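Local coordinates for protein putative histidinol-phosphate aminotransferase (Erwinia carotovora atroseptica, PDB 3LY1) that binds pyridoxal 5'-phosphate and is probably an aminotransferase of the histidinol-phosphate type, moving amino groups between substrates, at residues A[293-307]-A[319-332]. Residues are numbered along the deposited sequence; the frame is centred on the assembly and turned at random.
Sequences NFVFHQLVVPLKDYQ and RAFPPADNWCRISL
The sulfur of C328 lies over one face of the H297 imidazole, SG 3.2 Å from NE2, on the antiparallel strand pair 294-298/327-331 in the small domain of a fold-type I PLP enzyme. H297 and C328 are a hydrogen-bonded pair, and H297 CG sits between its own backbone N and carbonyl carbon (chi1 75°), which brings one ring face against the sulfur, offset toward the ring's rim. H297 ND1 is tied to Q298 O at 2.9 Å, fixing the ring's rotation, while I330 CG1 meets its edge. L299, L303 and Y306 close round C328, with L303 CD1 3.6 Å from C328 CB. On the other face of the sheet, W327 CB rests over the F296 ring, 3.5 Å from CZ, and A324 CB meets that ring's edge in plane. Q298 CB sits over the W327 indole, 3.9 Å from the centroid of the six-membered ring, a CH-pi contact. Further along this face the R329 guanidinium hydrogen-bonds to N152, a residue that binds pyridoxal phosphate, and to a bound citrate, probably from the crystallisation liquor. F321 CZ lies against one face of that guanidinium. At the far end, L332 N donates to N293 O at 2.9 Å from above the carbonyl plane.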
loop_
_atom_site.group_PDB
_atom_site.type_symbol
_atom_site.label_atom_id
_atom_site.label_comp_id
_atom_site.label_asym_id
_atom_site.label_seq_id
_atom_site.Cartn_x
_atom_site.Cartn_y
_atom_site.Cartn_z
ATOM N N ASN A 293 -11.559 -21.205 -1.850
ATOM C CA ASN A 293 -10.379 -22.084 -1.991
ATOM C C ASN A 293 -9.923 -22.645 -0.627
ATOM O O ASN A 293 -8.726 -22.776 -0.346
ATOM C CB ASN A 293 -9.248 -21.364 -2.768
ATOM C CG ASN A 293 -8.691 -20.130 -2.059
ATOM O OD1 ASN A 293 -9.245 -19.665 -1.073
ATOM N ND2 ASN A 293 -7.564 -19.608 -2.571
ATOM N N PHE A 294 -10.908 -22.972 0.215
ATOM C CA PHE A 294 -10.667 -23.535 1.552
ATOM C C PHE A 294 -11.918 -24.262 2.058
ATOM O O PHE A 294 -13.007 -24.040 1.533
ATOM C CB PHE A 294 -10.298 -22.442 2.559
ATOM C CG PHE A 294 -11.292 -21.277 2.589
ATOM C CD1 PHE A 294 -11.164 -20.226 1.694
ATOM C CD2 PHE A 294 -12.319 -21.244 3.507
ATOM C CE1 PHE A 294 -12.052 -19.164 1.702
ATOM C CE2 PHE A 294 -13.211 -20.174 3.552
ATOM C CZ PHE A 294 -13.087 -19.140 2.631
ATOM N N VAL A 295 -11.758 -25.130 3.061
ATOM C CA VAL A 295 -12.870 -25.898 3.598
ATOM C C VAL A 295 -12.846 -25.750 5.110
ATOM O O VAL A 295 -11.755 -25.778 5.756
ATOM C CB VAL A 295 -12.778 -27.412 3.187
ATOM C CG1 VAL A 295 -13.865 -28.299 3.944
ATOM C CG2 VAL A 295 -12.867 -27.591 1.688
ATOM N N PHE A 296 -14.027 -25.540 5.676
ATOM C CA PHE A 296 -14.177 -25.436 7.107
ATOM C C PHE A 296 -14.791 -26.760 7.531
ATOM O O PHE A 296 -15.846 -27.140 7.042
ATOM C CB PHE A 296 -15.061 -24.234 7.454
ATOM C CG PHE A 296 -14.851 -23.670 8.845
ATOM C CD1 PHE A 296 -13.619 -23.161 9.235
ATOM C CD2 PHE A 296 -15.929 -23.546 9.715
ATOM C CE1 PHE A 296 -13.445 -22.574 10.502
ATOM C CE2 PHE A 296 -15.757 -22.955 10.997
ATOM C CZ PHE A 296 -14.527 -22.478 11.374
ATOM N N HIS A 297 -14.086 -27.512 8.367
ATOM C CA HIS A 297 -14.602 -28.795 8.877
ATOM C C HIS A 297 -14.421 -28.966 10.379
ATOM O O HIS A 297 -13.594 -28.279 11.018
ATOM C CB HIS A 297 -14.034 -29.980 8.112
ATOM C CG HIS A 297 -12.606 -30.341 8.429
ATOM N ND1 HIS A 297 -12.264 -31.157 9.487
ATOM C CD2 HIS A 297 -11.448 -30.083 7.768
ATOM C CE1 HIS A 297 -10.952 -31.375 9.472
ATOM N NE2 HIS A 297 -10.430 -30.735 8.434
ATOM N N GLN A 298 -15.220 -29.893 10.911
ATOM C CA GLN A 298 -15.283 -30.143 12.330
ATOM C C GLN A 298 -14.175 -31.087 12.756
ATOM O O GLN A 298 -13.630 -31.836 11.940
ATOM C CB GLN A 298 -16.657 -30.736 12.686
ATOM C CG GLN A 298 -17.041 -30.560 14.137
ATOM C CD GLN A 298 -18.427 -31.148 14.453
ATOM O OE1 GLN A 298 -19.328 -31.095 13.633
ATOM N NE2 GLN A 298 -18.576 -31.708 15.646
ATOM N N LEU A 299 -13.806 -30.994 14.030
ATOM C CA LEU A 299 -12.846 -31.904 14.636
ATOM C C LEU A 299 -13.447 -32.544 15.868
ATOM O O LEU A 299 -14.266 -31.918 16.565
ATOM C CB LEU A 299 -11.572 -31.173 15.033
ATOM C CG LEU A 299 -10.727 -30.656 13.879
ATOM C CD1 LEU A 299 -9.613 -29.702 14.364
ATOM C CD2 LEU A 299 -10.159 -31.864 13.079
ATOM N N VAL A 300 -13.026 -33.777 16.146
ATOM C CA VAL A 300 -13.357 -34.445 17.397
ATOM C C VAL A 300 -12.179 -34.405 18.399
ATOM O O VAL A 300 -12.385 -34.612 19.596
ATOM C CB VAL A 300 -13.947 -35.874 17.157
ATOM C CG1 VAL A 300 -15.293 -35.747 16.414
ATOM C CG2 VAL A 300 -13.035 -36.739 16.366
ATOM N N VAL A 301 -10.967 -34.126 17.924
ATOM C CA VAL A 301 -9.808 -33.895 18.798
ATOM C C VAL A 301 -9.610 -32.387 18.988
ATOM O O VAL A 301 -10.152 -31.596 18.210
ATOM C CB VAL A 301 -8.537 -34.505 18.194
ATOM C CG1 VAL A 301 -8.766 -35.973 17.909
ATOM C CG2 VAL A 301 -8.127 -33.751 16.917
ATOM N N PRO A 302 -8.860 -31.979 20.033
ATOM C CA PRO A 302 -8.584 -30.546 20.180
ATOM C C PRO A 302 -7.881 -29.928 18.952
ATOM O O PRO A 302 -6.920 -30.505 18.392
ATOM C CB PRO A 302 -7.706 -30.472 21.452
ATOM C CG PRO A 302 -8.118 -31.713 22.273
ATOM C CD PRO A 302 -8.371 -32.762 21.191
ATOM N N LEU A 303 -8.373 -28.763 18.535
ATOM C CA LEU A 303 -7.825 -28.062 17.366
ATOM C C LEU A 303 -6.336 -27.891 17.546
ATOM O O LEU A 303 -5.589 -28.164 16.652
ATOM C CB LEU A 303 -8.527 -26.706 17.180
ATOM C CG LEU A 303 -7.969 -25.776 16.085
ATOM C CD1 LEU A 303 -8.021 -26.412 14.675
ATOM C CD2 LEU A 303 -8.711 -24.408 16.146
ATOM N N LYS A 304 -5.901 -27.491 18.744
ATOM C CA LYS A 304 -4.480 -27.191 18.966
ATOM C C LYS A 304 -3.604 -28.415 18.810
ATOM O O LYS A 304 -2.500 -28.327 18.275
ATOM C CB LYS A 304 -4.271 -26.569 20.359
ATOM C CG LYS A 304 -2.810 -26.206 20.690
ATOM C CD LYS A 304 -2.375 -24.976 19.883
ATOM C CE LYS A 304 -0.970 -24.460 20.257
ATOM N NZ LYS A 304 -0.737 -23.145 19.540
ATOM N N ASP A 305 -4.095 -29.561 19.277
ATOM C CA ASP A 305 -3.363 -30.834 19.070
ATOM C C ASP A 305 -3.265 -31.148 17.563
ATOM O O ASP A 305 -2.216 -31.529 17.054
ATOM C CB ASP A 305 -4.051 -32.009 19.775
ATOM C CG ASP A 305 -4.092 -31.853 21.287
ATOM O OD1 ASP A 305 -3.537 -30.860 21.807
ATOM O OD2 ASP A 305 -4.700 -32.726 21.939
ATOM N N TYR A 306 -4.378 -30.989 16.867
ATOM C CA TYR A 306 -4.412 -31.280 15.450
ATOM C C TYR A 306 -3.475 -30.344 14.661
ATOM O O TYR A 306 -2.733 -30.786 13.762
ATOM C CB TYR A 306 -5.844 -31.188 14.953
ATOM C CG TYR A 306 -6.003 -31.582 13.502
ATOM C CD1 TYR A 306 -5.621 -32.848 13.061
ATOM C CD2 TYR A 306 -6.498 -30.686 12.556
ATOM C CE1 TYR A 306 -5.754 -33.217 11.743
ATOM C CE2 TYR A 306 -6.637 -31.066 11.196
ATOM C CZ TYR A 306 -6.258 -32.342 10.808
ATOM O OH TYR A 306 -6.352 -32.770 9.483
ATOM N N GLN A 307 -3.477 -29.060 15.023
ATOM C CA GLN A 307 -2.592 -28.092 14.368
ATOM C C GLN A 307 -1.126 -28.490 14.598
ATOM O O GLN A 307 -0.296 -28.382 13.684
ATOM C CB GLN A 307 -2.817 -26.659 14.889
ATOM C CG GLN A 307 -4.143 -25.997 14.477
ATOM C CD GLN A 307 -4.400 -24.754 15.243
ATOM O OE1 GLN A 307 -4.059 -24.695 16.421
ATOM N NE2 GLN A 307 -5.003 -23.729 14.597
ATOM N N ARG A 319 -5.185 -21.080 11.468
ATOM C CA ARG A 319 -5.285 -20.709 12.876
ATOM C C ARG A 319 -6.688 -20.975 13.437
ATOM O O ARG A 319 -7.595 -21.308 12.690
ATOM C CB ARG A 319 -4.930 -19.232 13.017
ATOM C CG ARG A 319 -5.962 -18.264 12.384
ATOM C CD ARG A 319 -5.528 -16.820 12.684
ATOM N NE ARG A 319 -6.381 -15.850 12.025
ATOM C CZ ARG A 319 -7.581 -15.458 12.462
ATOM N NH1 ARG A 319 -8.104 -15.935 13.588
ATOM N NH2 ARG A 319 -8.275 -14.567 11.753
ATOM N N ALA A 320 -6.854 -20.815 14.749
ATOM C CA ALA A 320 -8.174 -20.917 15.415
ATOM C C ALA A 320 -9.067 -19.758 15.008
ATOM O O ALA A 320 -8.599 -18.623 14.921
ATOM C CB ALA A 320 -8.018 -20.917 16.963
ATOM N N PHE A 321 -10.353 -20.061 14.808
ATOM C CA PHE A 321 -11.393 -19.083 14.512
ATOM C C PHE A 321 -12.516 -19.137 15.560
ATOM O O PHE A 321 -13.600 -19.658 15.293
ATOM C CB PHE A 321 -11.954 -19.315 13.092
ATOM C CG PHE A 321 -10.925 -19.130 11.997
ATOM C CD1 PHE A 321 -10.636 -17.865 11.503
ATOM C CD2 PHE A 321 -10.223 -20.207 11.497
ATOM C CE1 PHE A 321 -9.658 -17.683 10.507
ATOM C CE2 PHE A 321 -9.262 -20.030 10.504
ATOM C CZ PHE A 321 -8.976 -18.748 10.026
ATOM N N PRO A 322 -12.257 -18.618 16.780
ATOM C CA PRO A 322 -13.372 -18.527 17.727
ATOM C C PRO A 322 -14.531 -17.700 17.136
ATOM O O PRO A 322 -14.300 -16.803 16.306
ATOM C CB PRO A 322 -12.750 -17.866 18.977
ATOM C CG PRO A 322 -11.567 -17.103 18.479
ATOM C CD PRO A 322 -11.047 -17.949 17.275
ATOM N N PRO A 323 -15.777 -18.024 17.518
ATOM C CA PRO A 323 -16.230 -19.010 18.505
ATOM C C PRO A 323 -16.397 -20.463 18.004
ATOM O O PRO A 323 -16.891 -21.308 18.760
ATOM C CB PRO A 323 -17.596 -18.462 18.910
ATOM C CG PRO A 323 -18.087 -17.877 17.613
ATOM C CD PRO A 323 -16.895 -17.187 17.051
ATOM N N ALA A 324 -15.973 -20.760 16.778
ATOM C CA ALA A 324 -16.084 -22.125 16.244
ATOM C C ALA A 324 -14.865 -22.920 16.692
ATOM O O ALA A 324 -13.989 -23.267 15.890
ATOM C CB ALA A 324 -16.176 -22.097 14.745
ATOM N N ASP A 325 -14.806 -23.217 17.984
ATOM C CA ASP A 325 -13.575 -23.704 18.598
ATOM C C ASP A 325 -13.196 -25.125 18.201
ATOM O O ASP A 325 -12.054 -25.509 18.391
ATOM C CB ASP A 325 -13.656 -23.646 20.130
ATOM C CG ASP A 325 -13.932 -22.232 20.656
ATOM O OD1 ASP A 325 -13.461 -21.250 20.041
ATOM O OD2 ASP A 325 -14.629 -22.131 21.689
ATOM N N ASN A 326 -14.161 -25.897 17.723
ATOM C CA ASN A 326 -13.924 -27.300 17.376
ATOM C C ASN A 326 -13.909 -27.507 15.854
ATOM O O ASN A 326 -14.230 -28.598 15.362
ATOM C CB ASN A 326 -14.970 -28.219 18.046
ATOM C CG ASN A 326 -14.936 -28.164 19.582
ATOM O OD1 ASN A 326 -14.010 -27.623 20.185
ATOM N ND2 ASN A 326 -15.962 -28.731 20.212
ATOM N N TRP A 327 -13.528 -26.453 15.123
ATOM C CA TRP A 327 -13.513 -26.448 13.639
ATOM C C TRP A 327 -12.156 -25.971 13.168
ATOM O O TRP A 327 -11.469 -25.217 13.895
ATOM C CB TRP A 327 -14.620 -25.542 13.082
ATOM C CG TRP A 327 -16.003 -26.099 13.302
ATOM C CD1 TRP A 327 -16.668 -26.193 14.501
ATOM C CD2 TRP A 327 -16.873 -26.668 12.320
ATOM N NE1 TRP A 327 -17.900 -26.770 14.310
ATOM C CE2 TRP A 327 -18.045 -27.076 12.983
ATOM C CE3 TRP A 327 -16.786 -26.857 10.940
ATOM C CZ2 TRP A 327 -19.098 -27.673 12.316
ATOM C CZ3 TRP A 327 -17.834 -27.461 10.280
ATOM C CH2 TRP A 327 -18.986 -27.855 10.974
ATOM N N CYS A 328 -11.755 -26.421 11.991
ATOM C CA CYS A 328 -10.527 -25.961 11.376
ATOM C C CYS A 328 -10.758 -25.549 9.912
ATOM O O CYS A 328 -11.574 -26.130 9.192
ATOM C CB CYS A 328 -9.407 -27.014 11.460
ATOM S SG CYS A 328 -9.797 -28.602 10.728
ATOM N N ARG A 329 -10.020 -24.531 9.492
ATOM C CA ARG A 329 -10.069 -24.067 8.139
ATOM C C ARG A 329 -8.821 -24.572 7.461
ATOM O O ARG A 329 -7.684 -24.262 7.893
ATOM C CB ARG A 329 -10.105 -22.526 8.077
ATOM C CG ARG A 329 -10.388 -22.043 6.630
ATOM C CD ARG A 329 -10.104 -20.529 6.455
ATOM N NE ARG A 329 -8.664 -20.285 6.564
ATOM C CZ ARG A 329 -8.109 -19.099 6.728
ATOM N NH1 ARG A 329 -8.870 -18.014 6.844
ATOM N NH2 ARG A 329 -6.789 -19.004 6.814
ATOM N N ILE A 330 -9.027 -25.383 6.429
ATOM C CA ILE A 330 -7.965 -26.004 5.695
ATOM C C ILE A 330 -7.944 -25.385 4.307
ATOM O O ILE A 330 -8.889 -25.554 3.556
ATOM C CB ILE A 330 -8.237 -27.516 5.484
ATOM C CG1 ILE A 330 -8.449 -28.244 6.804
ATOM C CG2 ILE A 330 -7.111 -28.140 4.668
ATOM C CD1 ILE A 330 -7.299 -28.136 7.801
ATOM N N SER A 331 -6.899 -24.645 3.948
ATOM C CA SER A 331 -6.835 -24.127 2.560
ATOM C C SER A 331 -6.610 -25.244 1.534
ATOM O O SER A 331 -6.025 -26.304 1.808
ATOM C CB SER A 331 -5.793 -22.980 2.391
ATOM O OG SER A 331 -5.894 -22.054 3.500
ATOM N N LEU A 332 -7.048 -24.999 0.321
ATOM C CA LEU A 332 -6.908 -26.022 -0.702
ATOM C C LEU A 332 -5.587 -25.837 -1.437
ATOM O O LEU A 332 -5.339 -24.804 -2.048
ATOM C CB LEU A 332 -8.105 -26.026 -1.624
ATOM C CG LEU A 332 -9.461 -26.387 -1.002
ATOM C CD1 LEU A 332 -10.607 -26.278 -2.048
ATOM C CD2 LEU A 332 -9.452 -27.770 -0.366
HETATM O O HOH W 1 -10.777 -27.710 19.771
HETATM O O HOH W 2 -4.473 -20.903 16.216
#